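PDB 1G6Y: URE2 protein from Saccharomyces cerevisiae, which represses nitrogen catabolism genes by holding GATA-type transcriptional activators in the cytoplasm, shows glutathione peroxidase activity, and forms a prion. Local coordinates for residues Glu180-Asn185 against Gln198-Asp203. Sequence-based numbering, arbitrary orientation.
Sequences ELDTEN and QSRFFD
Leu181 lies against one face of the Phe201 ring: its CB sits 3.8 Å from the ring centroid, nearly on the ring normal, a CH-pi contact. The two side chains cross at about a right angle, and Leu181 CD1 rests 3.4 Å from Phe201 CD2. Asp182 CB meets the same ring obliquely near CE1.

Beside this apolar patch runs a salt-bridge network centred on Arg200 NH1. Glu184 OE2 reaches NH1 of Arg200 in the guanidinium plane at 2.6 Å. Asp182 OD1 is modelled 3.1 Å from Arg200 NH1. Its carboxylate is turned 79° from the guanidinium plane. Arg200 gets there by bending at chi2 and chi3, so that one guanidinium face looks onto the Phe201 ring edge at CE1.

The Asp182 carboxylate has further partners, but both its oxygens sit too close to neighbouring atoms in the model, so all its bonds are less sure. CG stands anti to the backbone N (chi1 -164°), directing the group toward Ser199, whose OG, as modelled, gives OD2 a weak hydrogen bond. With the same reserve, Tyr189 OH bonds to OD2 and Asn185 ND2 donates to OD1. Ser199 OG in turn accepts from Phe201 N at 3.3 Å, forming an ST turn, while a type I turn from Ser199 to Phe202 brings Arg200 and Phe201 round toward 180-185.

Both loops belong to the all-helical C-terminal domain of the glutathione transferase fold, away from the glutathione site. The contact closes the base of an excursion containing the short helix 186-191, between the end of helix 149-180 and the chain leading to helix 215-224.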
loop_
_atom_site.group_PDB
_atom_site.type_symbol
_atom_site.label_atom_id
_atom_site.label_comp_id
_atom_site.label_asym_id
_atom_site.label_seq_id
_atom_site.Cartn_x
_atom_site.Cartn_y
_atom_site.Cartn_z
ATOM N N GLU B 180 -2.286 7.652 -32.258
ATOM C CA GLU B 180 -3.726 7.491 -32.439
ATOM C C GLU B 180 -4.293 8.769 -33.026
ATOM O O GLU B 180 -4.837 8.768 -34.124
ATOM C CB GLU B 180 -4.406 7.186 -31.107
ATOM C CG GLU B 180 -5.681 6.388 -31.261
ATOM C CD GLU B 180 -6.294 6.008 -29.932
ATOM O OE1 GLU B 180 -6.889 6.901 -29.283
ATOM O OE2 GLU B 180 -6.170 4.820 -29.541
ATOM N N LEU B 181 -4.180 9.863 -32.283
ATOM C CA LEU B 181 -4.642 11.150 -32.777
ATOM C C LEU B 181 -3.516 11.534 -33.738
ATOM O O LEU B 181 -2.638 10.715 -34.008
ATOM C CB LEU B 181 -4.727 12.159 -31.630
ATOM C CG LEU B 181 -5.425 11.733 -30.332
ATOM C CD1 LEU B 181 -5.395 12.885 -29.340
ATOM C CD2 LEU B 181 -6.861 11.324 -30.614
ATOM N N ASP B 182 -3.522 12.755 -34.257
ATOM C CA ASP B 182 -2.449 13.175 -35.162
ATOM C C ASP B 182 -2.121 12.097 -36.202
ATOM O O ASP B 182 -0.951 11.802 -36.462
ATOM C CB ASP B 182 -1.189 13.505 -34.354
ATOM C CG ASP B 182 -0.184 14.310 -35.145
ATOM O OD1 ASP B 182 -0.591 15.300 -35.783
ATOM O OD2 ASP B 182 1.010 13.967 -35.125
ATOM N N THR B 183 -3.164 11.514 -36.786
ATOM C CA THR B 183 -3.015 10.473 -37.803
ATOM C C THR B 183 -2.369 10.996 -39.089
ATOM O O THR B 183 -1.866 10.221 -39.906
ATOM C CB THR B 183 -4.392 9.840 -38.149
ATOM O OG1 THR B 183 -4.303 9.152 -39.404
ATOM C CG2 THR B 183 -5.482 10.913 -38.214
ATOM N N GLU B 184 -2.378 12.314 -39.252
ATOM C CA GLU B 184 -1.795 12.954 -40.426
ATOM C C GLU B 184 -0.264 12.953 -40.374
ATOM O O GLU B 184 0.381 13.643 -41.166
ATOM C CB GLU B 184 -2.286 14.408 -40.544
ATOM C CG GLU B 184 -3.787 14.624 -40.315
ATOM C CD GLU B 184 -4.155 14.752 -38.840
ATOM O OE1 GLU B 184 -5.356 14.928 -38.537
ATOM O OE2 GLU B 184 -3.244 14.684 -37.984
ATOM N N ASN B 185 0.314 12.192 -39.443
ATOM C CA ASN B 185 1.774 12.120 -39.301
ATOM C C ASN B 185 2.278 10.780 -38.754
ATOM O O ASN B 185 3.485 10.610 -38.533
ATOM C CB ASN B 185 2.277 13.242 -38.386
ATOM C CG ASN B 185 2.144 14.613 -39.011
ATOM O OD1 ASN B 185 2.693 14.870 -40.079
ATOM N ND2 ASN B 185 1.416 15.503 -38.345
ATOM N N GLN B 198 7.494 16.419 -32.168
ATOM C CA GLN B 198 6.952 17.660 -32.676
ATOM C C GLN B 198 5.495 17.514 -33.075
ATOM O O GLN B 198 4.984 18.287 -33.880
ATOM C CB GLN B 198 7.793 18.177 -33.849
ATOM C CG GLN B 198 7.619 17.468 -35.171
ATOM C CD GLN B 198 8.717 17.835 -36.151
ATOM O OE1 GLN B 198 8.465 18.010 -37.341
ATOM N NE2 GLN B 198 9.947 17.941 -35.653
ATOM N N SER B 199 4.832 16.512 -32.505
ATOM C CA SER B 199 3.417 16.293 -32.769
ATOM C C SER B 199 2.619 17.370 -32.035
ATOM O O SER B 199 3.050 17.873 -31.005
ATOM C CB SER B 199 2.980 14.919 -32.258
ATOM O OG SER B 199 1.564 14.784 -32.324
ATOM N N ARG B 200 1.455 17.716 -32.567
ATOM C CA ARG B 200 0.606 18.720 -31.943
ATOM C C ARG B 200 0.152 18.256 -30.546
ATOM O O ARG B 200 -0.116 19.074 -29.659
ATOM C CB ARG B 200 -0.628 18.955 -32.811
ATOM C CG ARG B 200 -0.353 18.955 -34.306
ATOM C CD ARG B 200 -1.260 17.962 -35.046
ATOM N NE ARG B 200 -2.682 18.162 -34.755
ATOM C CZ ARG B 200 -3.670 17.470 -35.319
ATOM N NH1 ARG B 200 -3.394 16.526 -36.211
ATOM N NH2 ARG B 200 -4.934 17.718 -34.986
ATOM N N PHE B 201 0.066 16.938 -30.363
ATOM C CA PHE B 201 -0.382 16.359 -29.101
ATOM C C PHE B 201 0.773 15.833 -28.259
ATOM O O PHE B 201 0.641 14.809 -27.572
ATOM C CB PHE B 201 -1.350 15.197 -29.359
ATOM C CG PHE B 201 -2.375 15.471 -30.417
ATOM C CD1 PHE B 201 -2.026 15.460 -31.763
ATOM C CD2 PHE B 201 -3.693 15.729 -30.070
ATOM C CE1 PHE B 201 -2.975 15.701 -32.749
ATOM C CE2 PHE B 201 -4.657 15.972 -31.051
ATOM C CZ PHE B 201 -4.296 15.957 -32.393
ATOM N N PHE B 202 1.903 16.524 -28.291
ATOM C CA PHE B 202 3.037 16.043 -27.528
ATOM C C PHE B 202 3.016 16.483 -26.075
ATOM O O PHE B 202 3.588 15.821 -25.205
ATOM C CB PHE B 202 4.347 16.475 -28.175
ATOM C CG PHE B 202 5.491 15.599 -27.807
ATOM C CD1 PHE B 202 5.540 14.284 -28.264
ATOM C CD2 PHE B 202 6.486 16.052 -26.949
ATOM C CE1 PHE B 202 6.557 13.428 -27.871
ATOM C CE2 PHE B 202 7.519 15.202 -26.545
ATOM C CZ PHE B 202 7.549 13.885 -27.008
ATOM N N ASP B 203 2.366 17.609 -25.812
ATOM C CA ASP B 203 2.280 18.124 -24.458
ATOM C C ASP B 203 0.920 17.784 -23.872
ATOM O O ASP B 203 0.608 18.186 -22.759
ATOM C CB ASP B 203 2.496 19.635 -24.452
ATOM C CG ASP B 203 1.590 20.353 -25.428
ATOM O OD1 ASP B 203 1.546 19.930 -26.605
ATOM O OD2 ASP B 203 0.929 21.341 -25.029
#